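AB hydrolase-1 domain-containing protein (Streptococcus mutans, PDB 4L9A) is a putative alpha/beta hydrolase that probably acts as a carboxylesterase. Local coordinates at residues E251-N254 / Q258-L261; V237-E240 / E246-E249; K232-V237 / E283-N288. One frame throughout, in Å; residues are numbered along the deposited sequence.

Contact 1: E251-N254 / Q258-L261; sequences EYLN and QTKL
Two chi1 torsions set the polar half of the contact between Asn254 and Thr259: at 58° Asn254 tucks CG between its own backbone N and carbonyl carbon, and at -75° Thr259 holds OG1 opposite its carbonyl carbon. The hydroxyl can then donate a hydrogen bond to the amide oxygen, Thr259 OG1 to Asn254 OD1, at a short 2.5 Å. The approach is bent, with a C=O...donor angle of 140°, and OG1 sits somewhat out of the carbonyl plane. Each oxygen is doubly engaged, since OD1 also accepts from the backbone N of His256, an Asx turn, while Thr259 OG1 is bonded to Ser235 N. Asn254 ND2 binds Ile233 O, so both ends of the amide are held and its rotation is fixed.

The apolar half rests on the two methyl branches of Leu253, which part to meet different residues. CD2 presses on the Thr259 methyl, with Leu253 CD2 only 3.4 Å from Thr259 CG2, tighter than a usual carbon-carbon contact; it also lies 4.0 Å from Lys260 O. The other branch touches the base of Leu261, Leu253 CD1 to Leu261 CB at 4.1 Å, the two side chains meeting nearly at right angles.

This surface contact closes the connection between helix 244-248 and strand 260-263, the edge strand of the sheet: Leu253 also packs on Leu248 of that helix, and Lys260 pairs by backbone hydrogen bonds with Ser235 and Val237 of neighbouring strand 235-239.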
ATOM      1  N   GLU A 251      -4.389  15.476   0.921  1.00 34.45           N
ATOM      2  CA  GLU A 251      -4.293  15.141   2.329  1.00 36.76           C
ATOM      3  C   GLU A 251      -2.975  14.440   2.682  1.00 31.47           C
ATOM      4  O   GLU A 251      -2.709  14.183   3.863  1.00 36.53           O
ATOM      5  CB  GLU A 251      -5.462  14.219   2.701  1.00 36.21           C
ATOM      6  CG  GLU A 251      -5.549  12.949   1.836  1.00 31.68           C
ATOM      7  CD  GLU A 251      -6.334  13.167   0.532  1.00 35.97           C
ATOM      8  OE1 GLU A 251      -6.336  14.295  -0.001  1.00 36.82           O
ATOM      9  OE2 GLU A 251      -6.972  12.210   0.058  1.00 37.84           O
ATOM     10  N   TYR A 252      -2.172  14.093   1.677  1.00 25.19           N
ATOM     11  CA  TYR A 252      -0.923  13.357   1.938  1.00 25.80           C
ATOM     12  C   TYR A 252       0.279  14.285   2.136  1.00 32.11           C
ATOM     13  O   TYR A 252       1.348  13.855   2.578  1.00 33.41           O
ATOM     14  CB  TYR A 252      -0.631  12.336   0.837  1.00 25.49           C
ATOM     15  CG  TYR A 252      -1.654  11.225   0.758  1.00 22.57           C
ATOM     16  CD1 TYR A 252      -1.767  10.281   1.782  1.00 21.97           C
ATOM     17  CD2 TYR A 252      -2.527  11.133  -0.318  1.00 25.73           C
ATOM     18  CE1 TYR A 252      -2.713   9.268   1.725  1.00 27.25           C
ATOM     19  CE2 TYR A 252      -3.481  10.124  -0.387  1.00 25.42           C
ATOM     20  CZ  TYR A 252      -3.565   9.189   0.642  1.00 27.34           C
ATOM     21  OH  TYR A 252      -4.503   8.180   0.603  1.00 27.14           O
ATOM     22  N   LEU A 253       0.096  15.557   1.812  1.00 26.29           N
ATOM     23  CA  LEU A 253       1.171  16.533   1.966  1.00 34.03           C
ATOM     24  C   LEU A 253       0.906  17.495   3.116  1.00 37.20           C
ATOM     25  O   LEU A 253      -0.236  17.749   3.484  1.00 47.28           O
ATOM     26  CB  LEU A 253       1.426  17.293   0.655  1.00 35.01           C
ATOM     27  CG  LEU A 253       2.149  16.481  -0.426  1.00 42.28           C
ATOM     28  CD1 LEU A 253       2.357  17.293  -1.706  1.00 41.46           C
ATOM     29  CD2 LEU A 253       3.480  15.971   0.094  1.00 43.59           C
ATOM     30  N   ASN A 254       1.986  18.010   3.690  1.00 35.59           N
ATOM     31  CA  ASN A 254       1.911  18.970   4.770  1.00 34.00           C
ATOM     32  C   ASN A 254       3.121  19.871   4.651  1.00 33.88           C
ATOM     33  O   ASN A 254       3.835  19.816   3.645  1.00 35.24           O
ATOM     34  CB  ASN A 254       1.875  18.268   6.140  1.00 32.09           C
ATOM     35  CG  ASN A 254       3.091  17.383   6.380  1.00 42.68           C
ATOM     36  OD1 ASN A 254       4.170  17.616   5.829  1.00 40.29           O
ATOM     37  ND2 ASN A 254       2.920  16.361   7.216  1.00 40.05           N
ATOM     38  N   GLN A 258      10.747  18.235   6.027  1.00 42.46           N
ATOM     39  CA  GLN A 258      11.267  17.028   5.396  1.00 35.23           C
ATOM     40  C   GLN A 258      10.288  16.422   4.397  1.00 39.47           C
ATOM     41  O   GLN A 258      10.636  15.479   3.687  1.00 38.67           O
ATOM     42  CB  GLN A 258      11.611  15.971   6.454  1.00 39.48           C
ATOM     43  CG  GLN A 258      12.879  16.244   7.239  1.00 46.53           C
ATOM     44  CD  GLN A 258      13.224  15.076   8.148  1.00 55.08           C
ATOM     45  OE1 GLN A 258      12.552  14.839   9.152  1.00 53.26           O
ATOM     46  NE2 GLN A 258      14.250  14.316   7.775  1.00 57.56           N
ATOM     47  N   THR A 259       9.067  16.949   4.350  1.00 37.53           N
ATOM     48  CA  THR A 259       8.067  16.457   3.405  1.00 30.92           C
ATOM     49  C   THR A 259       8.457  16.817   1.977  1.00 31.73           C
ATOM     50  O   THR A 259       8.878  17.943   1.719  1.00 33.66           O
ATOM     51  CB  THR A 259       6.683  17.043   3.722  1.00 31.40           C
ATOM     52  OG1 THR A 259       6.147  16.387   4.876  1.00 34.79           O
ATOM     53  CG2 THR A 259       5.729  16.855   2.556  1.00 28.48           C
ATOM     54  N   LYS A 260       8.322  15.866   1.056  1.00 31.32           N
ATOM     55  CA  LYS A 260       8.620  16.106  -0.367  1.00 32.06           C
ATOM     56  C   LYS A 260       7.600  15.455  -1.296  1.00 36.43           C
ATOM     57  O   LYS A 260       7.036  14.399  -0.985  1.00 32.43           O
ATOM     58  CB  LYS A 260      10.004  15.565  -0.752  1.00 33.41           C
ATOM     59  CG  LYS A 260      11.168  16.044   0.114  1.00 40.47           C
ATOM     60  CD  LYS A 260      12.506  15.647  -0.515  1.00 37.03           C
ATOM     61  CE  LYS A 260      13.683  16.124   0.319  1.00 41.90           C
ATOM     62  NZ  LYS A 260      13.460  17.507   0.803  1.00 41.43           N
ATOM     63  N   LEU A 261       7.372  16.082  -2.442  1.00 33.62           N
ATOM     64  CA  LEU A 261       6.664  15.434  -3.541  1.00 26.51           C
ATOM     65  C   LEU A 261       7.677  15.179  -4.649  1.00 30.12           C
ATOM     66  O   LEU A 261       8.272  16.114  -5.184  1.00 28.07           O
ATOM     67  CB  LEU A 261       5.515  16.303  -4.054  1.00 30.37           C
ATOM     68  CG  LEU A 261       4.791  15.822  -5.317  1.00 25.98           C
ATOM     69  CD1 LEU A 261       4.136  14.468  -5.068  1.00 26.75           C
ATOM     70  CD2 LEU A 261       3.766  16.860  -5.793  1.00 25.00           C
TER

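Contact 2: V237-E240 / E246-E249; sequences VFSE and EYLE
Tyr247 reaches from its helix to Val237 and Ser239 of the facing strand, and its ring can be traced atom by atom. CB starts the side chain toward the strand, and a chi1 of -78°, placing CG opposite the carbonyl carbon, brings the ring up against the two strand residues. CG is the first atom to touch: Val237 CG1 lies 4.1 Å from Tyr247 CG. The same methyl comes nearest to CD1, with Val237 CG1 to Tyr247 CD1 at 3.9 Å, and it remains within 4.2 Å of Tyr247 CE1. It therefore sits over one ring face, displaced toward the rim on the CD1 side. The evidence for a CH-pi contact is a distance of 4.2 Å from Val237 CG1 to the Tyr247 ring centroid, 21° off the ring normal.

Val237 and Ser239 both point toward the helix, two residues apart on strand 235-239, whereas Phe238 between them turns away to helix 275-287. The helix belongs to a beta-alpha-beta crossover of the alpha/beta hydrolase fold, leading from strand 235-239 through helix 244-248 to the parallel strand 260-263, whose Leu261 also packs on Tyr247.

Along the other half of the ring, still on the side of Val237, Tyr247 CD2 lies 3.5 Å from Ser239 CB. CE2 approaches the hydroxyl, Tyr247 CE2 to Ser239 OG at 3.4 Å, obliquely to the ring. That hydroxyl donates to the next residue, just past the strand end, Ser239 OG to Glu240 O at 2.8 Å, with the donor tilted 22° from the carbonyl plane. Beyond CZ, the buried phenol ends at OH, which is hydrogen-bonded to Pro143 O in a loop.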
ATOM      1  N   VAL A 237       5.986  11.657  -0.931  1.00 26.36           N
ATOM      2  CA  VAL A 237       5.042  11.114  -1.908  1.00 22.47           C
ATOM      3  C   VAL A 237       5.701  11.057  -3.286  1.00 29.05           C
ATOM      4  O   VAL A 237       6.358  12.016  -3.712  1.00 29.43           O
ATOM      5  CB  VAL A 237       3.736  11.946  -1.942  1.00 30.76           C
ATOM      6  CG1 VAL A 237       2.830  11.542  -3.113  1.00 20.24           C
ATOM      7  CG2 VAL A 237       3.003  11.808  -0.621  1.00 25.74           C
ATOM      8  N   PHE A 238       5.548   9.916  -3.955  1.00 24.98           N
ATOM      9  CA  PHE A 238       6.036   9.720  -5.316  1.00 22.11           C
ATOM     10  C   PHE A 238       4.847   9.545  -6.237  1.00 23.92           C
ATOM     11  O   PHE A 238       3.926   8.782  -5.941  1.00 26.73           O
ATOM     12  CB  PHE A 238       6.908   8.449  -5.419  1.00 20.74           C
ATOM     13  CG  PHE A 238       8.184   8.520  -4.633  1.00 28.99           C
ATOM     14  CD1 PHE A 238       8.179   8.315  -3.257  1.00 29.59           C
ATOM     15  CD2 PHE A 238       9.388   8.770  -5.265  1.00 31.69           C
ATOM     16  CE1 PHE A 238       9.360   8.376  -2.519  1.00 32.27           C
ATOM     17  CE2 PHE A 238      10.573   8.834  -4.539  1.00 29.04           C
ATOM     18  CZ  PHE A 238      10.558   8.643  -3.167  1.00 33.10           C
ATOM     19  N   SER A 239       4.889  10.216  -7.379  1.00 23.56           N
ATOM     20  CA  SER A 239       3.800  10.161  -8.328  1.00 24.90           C
ATOM     21  C   SER A 239       4.301  10.483  -9.726  1.00 29.45           C
ATOM     22  O   SER A 239       5.288  11.200  -9.894  1.00 29.49           O
ATOM     23  CB  SER A 239       2.730  11.179  -7.930  1.00 31.69           C
ATOM     24  OG  SER A 239       1.920  11.527  -9.038  1.00 42.57           O
ATOM     25  N   GLU A 240       3.606   9.966 -10.729  1.00 26.67           N
ATOM     26  CA  GLU A 240       3.836  10.392 -12.103  1.00 32.16           C
ATOM     27  C   GLU A 240       3.611  11.905 -12.201  1.00 31.74           C
ATOM     28  O   GLU A 240       2.766  12.455 -11.490  1.00 25.89           O
ATOM     29  CB  GLU A 240       2.907   9.625 -13.051  1.00 26.71           C
ATOM     30  CG  GLU A 240       3.161   8.105 -13.056  1.00 33.34           C
ATOM     31  CD  GLU A 240       2.067   7.331 -13.775  1.00 37.09           C
ATOM     32  OE1 GLU A 240       2.164   7.158 -15.000  1.00 40.79           O
ATOM     33  OE2 GLU A 240       1.096   6.914 -13.112  1.00 46.68           O
ATOM     34  N   GLU A 246      -2.781  17.632  -7.989  1.00 29.51           N
ATOM     35  CA  GLU A 246      -3.614  16.794  -7.133  1.00 33.22           C
ATOM     36  C   GLU A 246      -2.909  16.497  -5.803  1.00 31.67           C
ATOM     37  O   GLU A 246      -3.461  16.736  -4.730  1.00 32.30           O
ATOM     38  CB  GLU A 246      -3.954  15.493  -7.874  1.00 26.69           C
ATOM     39  CG  GLU A 246      -4.529  14.370  -6.982  1.00 34.34           C
ATOM     40  CD  GLU A 246      -4.577  13.021  -7.699  1.00 32.28           C
ATOM     41  OE1 GLU A 246      -4.222  12.967  -8.896  1.00 31.72           O
ATOM     42  OE2 GLU A 246      -4.958  12.013  -7.065  1.00 32.11           O
ATOM     43  N   TYR A 247      -1.677  16.006  -5.884  1.00 26.50           N
ATOM     44  CA  TYR A 247      -0.905  15.679  -4.689  1.00 26.79           C
ATOM     45  C   TYR A 247      -0.481  16.903  -3.864  1.00 29.36           C
ATOM     46  O   TYR A 247      -0.555  16.878  -2.640  1.00 28.84           O
ATOM     47  CB  TYR A 247       0.276  14.766  -5.030  1.00 25.43           C
ATOM     48  CG  TYR A 247      -0.183  13.336  -5.212  1.00 28.85           C
ATOM     49  CD1 TYR A 247      -0.759  12.633  -4.151  1.00 27.59           C
ATOM     50  CD2 TYR A 247      -0.074  12.699  -6.434  1.00 29.68           C
ATOM     51  CE1 TYR A 247      -1.191  11.346  -4.300  1.00 25.41           C
ATOM     52  CE2 TYR A 247      -0.510  11.398  -6.594  1.00 31.13           C
ATOM     53  CZ  TYR A 247      -1.065  10.729  -5.522  1.00 25.60           C
ATOM     54  OH  TYR A 247      -1.501   9.443  -5.674  1.00 23.58           O
ATOM     55  N   LEU A 248      -0.088  17.983  -4.537  1.00 31.06           N
ATOM     56  CA  LEU A 248       0.212  19.233  -3.841  1.00 33.35           C
ATOM     57  C   LEU A 248      -0.966  19.716  -2.991  1.00 36.40           C
ATOM     58  O   LEU A 248      -0.771  20.263  -1.909  1.00 32.26           O
ATOM     59  CB  LEU A 248       0.617  20.326  -4.837  1.00 35.91           C
ATOM     60  CG  LEU A 248       2.020  20.223  -5.439  1.00 38.62           C
ATOM     61  CD1 LEU A 248       2.312  21.458  -6.300  1.00 38.72           C
ATOM     62  CD2 LEU A 248       3.063  20.078  -4.329  1.00 39.15           C
ATOM     63  N   GLU A 249      -2.187  19.511  -3.481  1.00 39.03           N
ATOM     64  CA  GLU A 249      -3.388  19.948  -2.768  1.00 37.72           C
ATOM     65  C   GLU A 249      -3.975  18.857  -1.874  1.00 38.22           C
ATOM     66  O   GLU A 249      -5.056  19.033  -1.305  1.00 37.58           O
ATOM     67  CB  GLU A 249      -4.479  20.336  -3.760  1.00 38.58           C
ATOM     68  CG  GLU A 249      -4.189  21.554  -4.601  1.00 48.15           C
ATOM     69  CD  GLU A 249      -5.268  21.763  -5.645  1.00 65.74           C
ATOM     70  OE1 GLU A 249      -6.067  20.819  -5.863  1.00 64.74           O
ATOM     71  OE2 GLU A 249      -5.315  22.863  -6.242  1.00 72.24           O
TER

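Contact 3: K232-V237 / E283-N288; sequences KIPSIV and EQLLSN
Leu285 inserts both its methyl groups between helix and sheet, one against Pro234 and the other against Ile236. The pairing joins the C-terminal helix 275-287 to strand 235-239 of the central sheet, the layered build of the alpha/beta hydrolase fold, although 45 residues separate the two segments in the chain.

Across the interface the contacts are apolar. With chi1 at 179° Leu285 extends CG away from its backbone N, and the side chain stands out from the helix far enough to divide its branches between two strand-side partners. CD1 meets the proline ring at its CB and CG atoms: Leu285 CD1 is 3.6 Å from Pro234 CB and 3.8 Å from Pro234 CG, and the two side chains run roughly perpendicular. CD2 meets the other partner, with Leu285 CD2 to Ile236 CG1 at 4.0 Å, as these two side chains run past each other in opposite directions. All three residues are buried, and Leu285 also touches Ile139 and Leu113 of further strands, so its reach extends beyond strand 235-239.

Hydrogen bonds tie each segment to other parts of the fold. Ile236 is bonded to Phe138 and Gly140 of the adjacent strand, while Leu285 O accepts from Gln258 NE2, tying the helix end to the loop before strand 260-263. Within the helix, Ser287 N bonds to Glu283 O at 3.0 Å. The serine side chain turns back as well: Ser287 OG donates to Gln284 O at 2.9 Å, approaching from above the carbonyl plane, 36° out of it.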
ATOM      1  N   LYS A 232       3.262  17.110  12.056  1.00 43.97           N
ATOM      2  CA  LYS A 232       4.410  16.576  12.794  1.00 47.73           C
ATOM      3  C   LYS A 232       5.074  15.370  12.125  1.00 41.04           C
ATOM      4  O   LYS A 232       6.158  14.948  12.525  1.00 46.70           O
ATOM      5  CB  LYS A 232       3.998  16.200  14.223  1.00 54.51           C
ATOM      6  CG  LYS A 232       3.287  17.311  14.993  1.00 68.08           C
ATOM      7  CD  LYS A 232       2.809  16.819  16.359  1.00 77.61           C
ATOM      8  CE  LYS A 232       1.793  17.771  16.984  1.00 79.72           C
ATOM      9  NZ  LYS A 232       1.193  17.179  18.218  1.00 82.44           N
ATOM     10  N   ILE A 233       4.421  14.805  11.118  1.00 39.29           N
ATOM     11  CA  ILE A 233       4.955  13.623  10.451  1.00 34.67           C
ATOM     12  C   ILE A 233       5.402  13.946   9.033  1.00 35.53           C
ATOM     13  O   ILE A 233       4.595  14.390   8.223  1.00 38.07           O
ATOM     14  CB  ILE A 233       3.892  12.514  10.352  1.00 34.60           C
ATOM     15  CG1 ILE A 233       3.476  12.033  11.749  1.00 38.94           C
ATOM     16  CG2 ILE A 233       4.407  11.356   9.505  1.00 29.55           C
ATOM     17  CD1 ILE A 233       2.287  11.086  11.713  1.00 39.60           C
ATOM     18  N   PRO A 234       6.680  13.688   8.718  1.00 39.13           N
ATOM     19  CA  PRO A 234       7.147  13.923   7.346  1.00 37.48           C
ATOM     20  C   PRO A 234       6.504  12.953   6.370  1.00 36.44           C
ATOM     21  O   PRO A 234       6.269  11.782   6.700  1.00 31.45           O
ATOM     22  CB  PRO A 234       8.660  13.676   7.420  1.00 36.04           C
ATOM     23  CG  PRO A 234       8.954  13.214   8.808  1.00 38.26           C
ATOM     24  CD  PRO A 234       7.675  12.984   9.539  1.00 41.49           C
ATOM     25  N   SER A 235       6.230  13.450   5.171  1.00 29.64           N
ATOM     26  CA  SER A 235       5.588  12.675   4.128  1.00 31.59           C
ATOM     27  C   SER A 235       6.421  12.749   2.862  1.00 31.94           C
ATOM     28  O   SER A 235       6.733  13.842   2.385  1.00 29.95           O
ATOM     29  CB  SER A 235       4.193  13.237   3.850  1.00 30.48           C
ATOM     30  OG  SER A 235       3.528  12.490   2.851  1.00 25.07           O
ATOM     31  N   ILE A 236       6.786  11.594   2.311  1.00 28.01           N
ATOM     32  CA  ILE A 236       7.440  11.577   1.010  1.00 25.62           C
ATOM     33  C   ILE A 236       6.499  10.891   0.026  1.00 30.21           C
ATOM     34  O   ILE A 236       6.217   9.693   0.151  1.00 25.79           O
ATOM     35  CB  ILE A 236       8.791  10.835   1.018  1.00 32.75           C
ATOM     36  CG1 ILE A 236       9.676  11.290   2.186  1.00 36.55           C
ATOM     37  CG2 ILE A 236       9.510  11.062  -0.309  1.00 28.39           C
ATOM     38  CD1 ILE A 236      10.204  12.678   2.032  1.00 43.68           C
ATOM     39  N   VAL A 237       5.986  11.657  -0.931  1.00 26.36           N
ATOM     40  CA  VAL A 237       5.042  11.114  -1.908  1.00 22.47           C
ATOM     41  C   VAL A 237       5.701  11.057  -3.286  1.00 29.05           C
ATOM     42  O   VAL A 237       6.358  12.016  -3.712  1.00 29.43           O
ATOM     43  CB  VAL A 237       3.736  11.946  -1.942  1.00 30.76           C
ATOM     44  CG1 VAL A 237       2.830  11.542  -3.113  1.00 20.24           C
ATOM     45  CG2 VAL A 237       3.003  11.808  -0.621  1.00 25.74           C
ATOM     46  N   GLU A 283      16.470   7.079   2.972  1.00 44.46           N
ATOM     47  CA  GLU A 283      17.714   7.193   3.720  1.00 57.43           C
ATOM     48  C   GLU A 283      17.910   8.621   4.211  1.00 56.77           C
ATOM     49  O   GLU A 283      18.309   8.847   5.348  1.00 65.39           O
ATOM     50  CB  GLU A 283      18.895   6.760   2.853  1.00 67.91           C
ATOM     51  CG  GLU A 283      19.040   5.254   2.724  1.00 80.49           C
ATOM     52  CD  GLU A 283      19.815   4.840   1.489  1.00 91.17           C
ATOM     53  OE1 GLU A 283      20.309   5.731   0.767  1.00 96.77           O
ATOM     54  OE2 GLU A 283      19.931   3.622   1.240  1.00 90.02           O
ATOM     55  N   GLN A 284      17.615   9.582   3.343  1.00 47.97           N
ATOM     56  CA  GLN A 284      17.742  10.990   3.682  1.00 50.19           C
ATOM     57  C   GLN A 284      16.774  11.372   4.797  1.00 53.96           C
ATOM     58  O   GLN A 284      17.126  12.123   5.705  1.00 59.05           O
ATOM     59  CB  GLN A 284      17.499  11.851   2.444  1.00 42.18           C
ATOM     60  CG  GLN A 284      17.261  13.319   2.737  1.00 52.64           C
ATOM     61  CD  GLN A 284      17.052  14.135   1.477  1.00 55.56           C
ATOM     62  OE1 GLN A 284      16.365  13.706   0.552  1.00 53.89           O
ATOM     63  NE2 GLN A 284      17.650  15.317   1.433  1.00 62.49           N
ATOM     64  N   LEU A 285      15.556  10.848   4.728  1.00 43.20           N
ATOM     65  CA  LEU A 285      14.546  11.128   5.742  1.00 41.46           C
ATOM     66  C   LEU A 285      15.018  10.641   7.109  1.00 48.70           C
ATOM     67  O   LEU A 285      14.957  11.374   8.101  1.00 49.17           O
ATOM     68  CB  LEU A 285      13.208  10.469   5.370  1.00 41.90           C
ATOM     69  CG  LEU A 285      12.049  10.649   6.355  1.00 47.84           C
ATOM     70  CD1 LEU A 285      11.834  12.122   6.666  1.00 49.46           C
ATOM     71  CD2 LEU A 285      10.778  10.042   5.803  1.00 42.31           C
ATOM     72  N   LEU A 286      15.504   9.405   7.150  1.00 49.53           N
ATOM     73  CA  LEU A 286      15.940   8.796   8.399  1.00 43.04           C
ATOM     74  C   LEU A 286      17.181   9.466   8.986  1.00 52.31           C
ATOM     75  O   LEU A 286      17.318   9.579  10.207  1.00 51.09           O
ATOM     76  CB  LEU A 286      16.197   7.305   8.198  1.00 43.89           C
ATOM     77  CG  LEU A 286      14.971   6.515   7.770  1.00 40.89           C
ATOM     78  CD1 LEU A 286      15.304   5.032   7.684  1.00 42.47           C
ATOM     79  CD2 LEU A 286      13.843   6.767   8.752  1.00 46.23           C
ATOM     80  N   SER A 287      18.087   9.911   8.124  1.00 55.73           N
ATOM     81  CA  SER A 287      19.328  10.507   8.597  1.00 63.34           C
ATOM     82  C   SER A 287      19.088  11.865   9.255  1.00 62.35           C
ATOM     83  O   SER A 287      19.889  12.307  10.083  1.00 63.29           O
ATOM     84  CB  SER A 287      20.332  10.640   7.455  1.00 67.11           C
ATOM     85  OG  SER A 287      19.855  11.542   6.476  1.00 71.66           O
ATOM     86  N   ASN A 288      17.982  12.517   8.897  1.00 57.28           N
ATOM     87  CA  ASN A 288      17.703  13.872   9.381  1.00 60.92           C
ATOM     88  C   ASN A 288      16.478  14.011  10.292  1.00 57.94           C
ATOM     89  O   ASN A 288      16.001  15.121  10.529  1.00 58.02           O
ATOM     90  CB  ASN A 288      17.572  14.834   8.200  1.00 66.92           C
ATOM     91  CG  ASN A 288      18.839  14.914   7.373  1.00 76.39           C
ATOM     92  OD1 ASN A 288      18.822  14.660   6.165  1.00 82.02           O
ATOM     93  ND2 ASN A 288      19.947  15.264   8.020  1.00 71.35           N
TER

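The three contacts share one border of the sheet. Contacts 1 and 2 follow each other in the chain, with centres about 8 Å apart; they meet through a probable backbone hydrogen bond, Val237 N to Lys260 O at 2.9 Å, and through packing of Leu253 on helix 244-248. Contact 1 is nested within the loop that contact 3 closes, their centres about 10 Å apart, and Tyr252 O lies 2.6 Å from Ser235 OG, a probable hydrogen bond. Contacts 2 and 3 share Val237, yet their centres are about 16 Å apart: consecutive residues Ile236 and Val237 serve helices on opposite faces of strand 235-239.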